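Local coordinates for possible adenyl cyclase-associated protein (Cryptosporidium parvum, PDB 2B0R) that probably binds and sequesters actin monomers through the beta-helical C-terminal domain of the cyclase-associated protein family, at residues D50-E55 and I64-G69; L164-G167 and D172-E175. All coordinates share one frame; numbering follows the deposited sequence.

Contact 1 of 2, residues D50-E55 and I64-G69; sequences DTYLVE and ITLSEG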
loop_
_atom_site.group_PDB
_atom_site.type_symbol
_atom_site.label_atom_id
_atom_site.label_comp_id
_atom_site.label_asym_id
_atom_site.label_seq_id
_atom_site.Cartn_x
_atom_site.Cartn_y
_atom_site.Cartn_z
ATOM N N ASP A 50 20.721 -24.005 -4.416
ATOM C CA ASP A 50 19.957 -24.447 -3.242
ATOM C C ASP A 50 18.484 -24.000 -3.301
ATOM O O ASP A 50 17.753 -24.189 -2.337
ATOM C CB ASP A 50 20.624 -23.951 -1.946
ATOM N N THR A 51 18.068 -23.428 -4.444
ATOM C CA THR A 51 16.698 -22.919 -4.674
ATOM C C THR A 51 15.882 -23.767 -5.693
ATOM O O THR A 51 16.396 -24.178 -6.744
ATOM C CB THR A 51 16.745 -21.420 -5.136
ATOM O OG1 THR A 51 17.406 -20.636 -4.146
ATOM C CG2 THR A 51 15.365 -20.838 -5.352
ATOM N N TYR A 52 14.621 -24.038 -5.357
ATOM C CA TYR A 52 13.671 -24.653 -6.284
ATOM C C TYR A 52 12.889 -23.584 -7.008
ATOM O O TYR A 52 12.146 -22.837 -6.361
ATOM C CB TYR A 52 12.669 -25.521 -5.538
ATOM C CG TYR A 52 13.251 -26.779 -5.063
ATOM C CD1 TYR A 52 13.649 -26.921 -3.741
ATOM C CD2 TYR A 52 13.422 -27.845 -5.926
ATOM C CE1 TYR A 52 14.209 -28.085 -3.289
ATOM C CE2 TYR A 52 14.000 -29.014 -5.486
ATOM C CZ TYR A 52 14.395 -29.125 -4.163
ATOM O OH TYR A 52 14.945 -30.301 -3.715
ATOM N N LEU A 53 13.042 -23.501 -8.338
ATOM C CA LEU A 53 12.280 -22.521 -9.103
ATOM C C LEU A 53 11.068 -23.246 -9.615
ATOM O O LEU A 53 11.187 -24.299 -10.245
ATOM C CB LEU A 53 13.074 -21.921 -10.262
ATOM C CG LEU A 53 14.573 -21.549 -10.189
ATOM C CD1 LEU A 53 15.174 -21.349 -11.639
ATOM C CD2 LEU A 53 14.889 -20.335 -9.280
ATOM N N VAL A 54 9.899 -22.680 -9.318
ATOM C CA VAL A 54 8.596 -23.211 -9.705
ATOM C C VAL A 54 7.923 -22.096 -10.525
ATOM O O VAL A 54 7.487 -21.094 -9.971
ATOM C CB VAL A 54 7.779 -23.568 -8.424
ATOM C CG1 VAL A 54 6.332 -23.900 -8.737
ATOM C CG2 VAL A 54 8.431 -24.719 -7.683
ATOM N N GLU A 55 7.880 -22.244 -11.845
ATOM C CA GLU A 55 7.559 -21.088 -12.707
ATOM C C GLU A 55 6.587 -21.357 -13.824
ATOM O O GLU A 55 6.520 -22.474 -14.342
ATOM C CB GLU A 55 8.811 -20.552 -13.370
ATOM C CG GLU A 55 9.908 -20.177 -12.478
ATOM C CD GLU A 55 10.798 -19.170 -13.148
ATOM O OE1 GLU A 55 11.130 -18.145 -12.499
ATOM O OE2 GLU A 55 11.155 -19.379 -14.341
ATOM N N ILE A 64 0.514 -28.542 -8.686
ATOM C CA ILE A 64 1.942 -28.835 -8.803
ATOM C C ILE A 64 2.505 -29.069 -7.423
ATOM O O ILE A 64 2.421 -28.177 -6.562
ATOM C CB ILE A 64 2.724 -27.711 -9.445
ATOM C CG1 ILE A 64 2.200 -27.422 -10.866
ATOM C CG2 ILE A 64 4.235 -28.021 -9.391
ATOM C CD1 ILE A 64 2.078 -28.668 -11.819
ATOM N N THR A 65 3.072 -30.259 -7.217
ATOM C CA THR A 65 3.629 -30.638 -5.927
ATOM C C THR A 65 5.141 -30.741 -5.952
ATOM O O THR A 65 5.721 -31.423 -6.788
ATOM C CB THR A 65 3.018 -31.961 -5.386
ATOM O OG1 THR A 65 1.660 -31.741 -5.018
ATOM C CG2 THR A 65 3.754 -32.457 -4.157
ATOM N N LEU A 66 5.770 -30.053 -5.008
ATOM C CA LEU A 66 7.172 -30.247 -4.739
ATOM C C LEU A 66 7.291 -31.113 -3.485
ATOM O O LEU A 66 6.965 -30.677 -2.378
ATOM C CB LEU A 66 7.840 -28.903 -4.562
ATOM C CG LEU A 66 9.350 -28.911 -4.484
ATOM C CD1 LEU A 66 9.911 -29.149 -5.852
ATOM C CD2 LEU A 66 9.831 -27.570 -3.911
ATOM N N SER A 67 7.741 -32.347 -3.661
ATOM C CA SER A 67 7.735 -33.304 -2.562
ATOM C C SER A 67 9.121 -33.567 -1.964
ATOM O O SER A 67 9.261 -34.316 -1.010
ATOM C CB SER A 67 7.077 -34.606 -3.003
ATOM O OG SER A 67 7.799 -35.156 -4.072
ATOM N N GLU A 68 10.129 -32.931 -2.521
ATOM C CA GLU A 68 11.475 -33.051 -2.006
ATOM C C GLU A 68 11.940 -31.707 -1.427
ATOM O O GLU A 68 11.276 -30.678 -1.597
ATOM C CB GLU A 68 12.416 -33.541 -3.106
ATOM C CG GLU A 68 12.598 -32.563 -4.262
ATOM C CD GLU A 68 13.673 -33.013 -5.213
ATOM O OE1 GLU A 68 13.471 -34.054 -5.888
ATOM O OE2 GLU A 68 14.725 -32.340 -5.289
ATOM N N GLY A 69 13.074 -31.721 -0.738
ATOM C CA GLY A 69 13.640 -30.509 -0.167
ATOM C C GLY A 69 13.825 -30.625 1.331
ATOM O O GLY A 69 13.241 -31.496 1.992
#

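Contact 2 of 2, residues L164-G167 and D172-E175; sequences LFPG and DWKE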
loop_
_atom_site.group_PDB
_atom_site.type_symbol
_atom_site.label_atom_id
_atom_site.label_comp_id
_atom_site.label_asym_id
_atom_site.label_seq_id
_atom_site.Cartn_x
_atom_site.Cartn_y
_atom_site.Cartn_z
ATOM N N LEU A 164 -6.631 -15.913 8.760
ATOM C CA LEU A 164 -7.651 -16.857 9.163
ATOM C C LEU A 164 -7.087 -17.964 10.036
ATOM O O LEU A 164 -6.048 -18.600 9.714
ATOM C CB LEU A 164 -8.372 -17.431 7.960
ATOM C CG LEU A 164 -8.859 -16.473 6.883
ATOM C CD1 LEU A 164 -7.876 -16.519 5.732
ATOM C CD2 LEU A 164 -10.262 -16.862 6.415
ATOM N N PHE A 165 -7.799 -18.180 11.140
ATOM C CA PHE A 165 -7.389 -19.074 12.215
ATOM C C PHE A 165 -8.390 -20.202 12.336
ATOM O O PHE A 165 -9.599 -19.947 12.332
ATOM C CB PHE A 165 -7.280 -18.291 13.530
ATOM C CG PHE A 165 -6.362 -17.126 13.434
ATOM C CD1 PHE A 165 -6.863 -15.833 13.316
ATOM C CD2 PHE A 165 -4.987 -17.314 13.391
ATOM C CE1 PHE A 165 -6.001 -14.739 13.190
ATOM C CE2 PHE A 165 -4.113 -16.219 13.262
ATOM C CZ PHE A 165 -4.631 -14.931 13.159
ATOM N N PRO A 166 -7.895 -21.447 12.488
ATOM C CA PRO A 166 -8.777 -22.613 12.440
ATOM C C PRO A 166 -9.618 -22.601 13.689
ATOM O O PRO A 166 -9.093 -22.396 14.806
ATOM C CB PRO A 166 -7.815 -23.811 12.458
ATOM C CG PRO A 166 -6.411 -23.229 12.306
ATOM C CD PRO A 166 -6.502 -21.815 12.791
ATOM N N GLY A 167 -10.923 -22.766 13.507
ATOM C CA GLY A 167 -11.832 -22.730 14.623
ATOM C C GLY A 167 -11.843 -24.079 15.289
ATOM O O GLY A 167 -11.023 -24.931 14.971
ATOM N N ASP A 172 -14.131 -24.402 9.866
ATOM C CA ASP A 172 -14.352 -23.113 10.511
ATOM C C ASP A 172 -13.056 -22.314 10.504
ATOM O O ASP A 172 -11.949 -22.845 10.777
ATOM C CB ASP A 172 -14.844 -23.250 11.961
ATOM C CG ASP A 172 -16.252 -23.856 12.075
ATOM O OD1 ASP A 172 -17.031 -23.888 11.086
ATOM O OD2 ASP A 172 -16.566 -24.302 13.195
ATOM N N TRP A 173 -13.212 -21.031 10.196
ATOM C CA TRP A 173 -12.126 -20.108 10.134
ATOM C C TRP A 173 -12.577 -18.823 10.770
ATOM O O TRP A 173 -13.637 -18.282 10.414
ATOM C CB TRP A 173 -11.774 -19.854 8.689
ATOM C CG TRP A 173 -11.252 -21.058 8.017
ATOM C CD1 TRP A 173 -11.925 -21.866 7.153
ATOM C CD2 TRP A 173 -9.935 -21.616 8.157
ATOM N NE1 TRP A 173 -11.106 -22.892 6.732
ATOM C CE2 TRP A 173 -9.883 -22.767 7.334
ATOM C CE3 TRP A 173 -8.791 -21.248 8.888
ATOM C CZ2 TRP A 173 -8.742 -23.560 7.225
ATOM C CZ3 TRP A 173 -7.652 -22.039 8.786
ATOM C CH2 TRP A 173 -7.637 -23.187 7.959
ATOM N N LYS A 174 -11.795 -18.341 11.735
ATOM C CA LYS A 174 -11.958 -16.992 12.209
ATOM C C LYS A 174 -11.227 -16.119 11.181
ATOM O O LYS A 174 -10.040 -16.302 10.966
ATOM C CB LYS A 174 -11.354 -16.844 13.604
ATOM C CG LYS A 174 -11.860 -15.614 14.361
ATOM C CD LYS A 174 -11.168 -15.421 15.726
ATOM C CE LYS A 174 -11.768 -14.179 16.460
ATOM N NZ LYS A 174 -11.194 -13.924 17.844
ATOM N N GLU A 175 -11.954 -15.216 10.522
ATOM C CA GLU A 175 -11.383 -14.271 9.549
ATOM C C GLU A 175 -11.143 -12.875 10.152
ATOM O O GLU A 175 -12.083 -12.229 10.631
ATOM C CB GLU A 175 -12.302 -14.138 8.329
ATOM C CG GLU A 175 -11.629 -13.551 7.126
ATOM C CD GLU A 175 -12.562 -13.325 5.979
ATOM O OE1 GLU A 175 -12.621 -14.183 5.075
ATOM O OE2 GLU A 175 -13.242 -12.286 5.967
#

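Contact 1 of 2, residues D50-E55 and I64-G69
Tyr52 reaches from strand 51-55 to Leu66 at the end of strand 64-66, and to Glu68 and Gly69 just after it. Its CB bond points toward 64-69, and with CG beside the backbone N and anti to the carbonyl carbon (chi1 -74°) the ring is sent across to that segment. CB already lies 3.9 Å from Leu66 CD2. CG is closer, 3.7 Å from the same methyl. Leu66 CD2 sits over one ring face, 4.1 Å from the centroid and 26° off the normal, which makes a CH-pi contact. Leu66 CD1 touches the ring on its CD2 side, 3.7 Å from Tyr52 CD2. Further out, Tyr52 CE1 passes Gly69 CA at 4.0 Å. At the tip, Tyr52 OH donates a hydrogen bond to Glu68 OE2, 2.6 Å away. The carboxylate oxygen lies at the ring edge, in the ring plane, and accepts through its anti lone pair. The carboxylate plane itself stands at 90° to the ring. Val45 and Leu47 of strand 44-48 pack on Leu66 and Tyr52 respectively, so the first hairpin contributes to the same apolar cluster. The tyrosine is thus amphipathic in use. Its buried ring packs between the two strands, while its hydroxyl is held by the carboxylate of the exposed Glu68. The negative carboxylate would probably favour keeping the phenol protonated.

Contact 2 of 2, residues L164-G167 and D172-E175
Phe165 and Lys174 form the hydrogen-bonded pair between these two antiparallel strands. Phe165 N donates to Lys174 O at 2.9 Å, and Lys174 N returns a bond to Phe165 O at 2.8 Å. Both donors lie in the plane of the carbonyl they meet. Toward the turn, Gly167 N donates to Asp172 O at 2.9 Å, but here the donor stands 60° out of the carbonyl plane.

Leu164, Pro166, Trp173 and Glu175 share one face of the sheet. The CE3-CZ3 side of the Trp173 indole lies against the backbone of Phe165 and Pro166. Its CE3 is 4.0 Å from Leu164 CB, and its CZ3 is 3.9 Å from Pro166 CG. Phe165 N lies at the indole edge, in its plane. Leu164 and Glu175 run side by side, with Leu164 CD2 3.7 Å from Glu175 CG. The extended Glu175 chain, its CG anti to the backbone N (chi1 -162°), lays its methylenes along the leucine.

Further out, Tyr143 of strand 140-143 meets Trp173 edge-to-face, and Leu164 is bonded through its backbone to Ile142 and Thr144. The other face looks to the second subunit. There Phe165 stacks on Tyr186 of the second subunit, and Lys174 NZ hydrogen-bonds to Gly191 O of the second subunit. The arrangement is a beta hairpin whose second strand, 173-177, adds an antiparallel edge to an otherwise parallel sheet of the right-handed beta-helix of CAP C-terminal domains, and here it also takes part in the dimer interface.

Contact 1 and contact 2 mark the two ends of one sheet. Strand 64-66, in contact 1, is its first strand, and strand 173-177, in contact 2, is its last; strands 84-87, 102-106, 121-125, 140-143 and 161-166 come between. Their centres are 28 Å apart and their nearest atoms about 18 Å, so they do not touch. Contact 1 spans the interior between this sheet and the one that holds strand 51-55. Contact 2 pairs neighbouring strands within a single sheet. They also differ in setting: the second subunit reaches contact 2, whereas no other chain of the assembly touches contact 1.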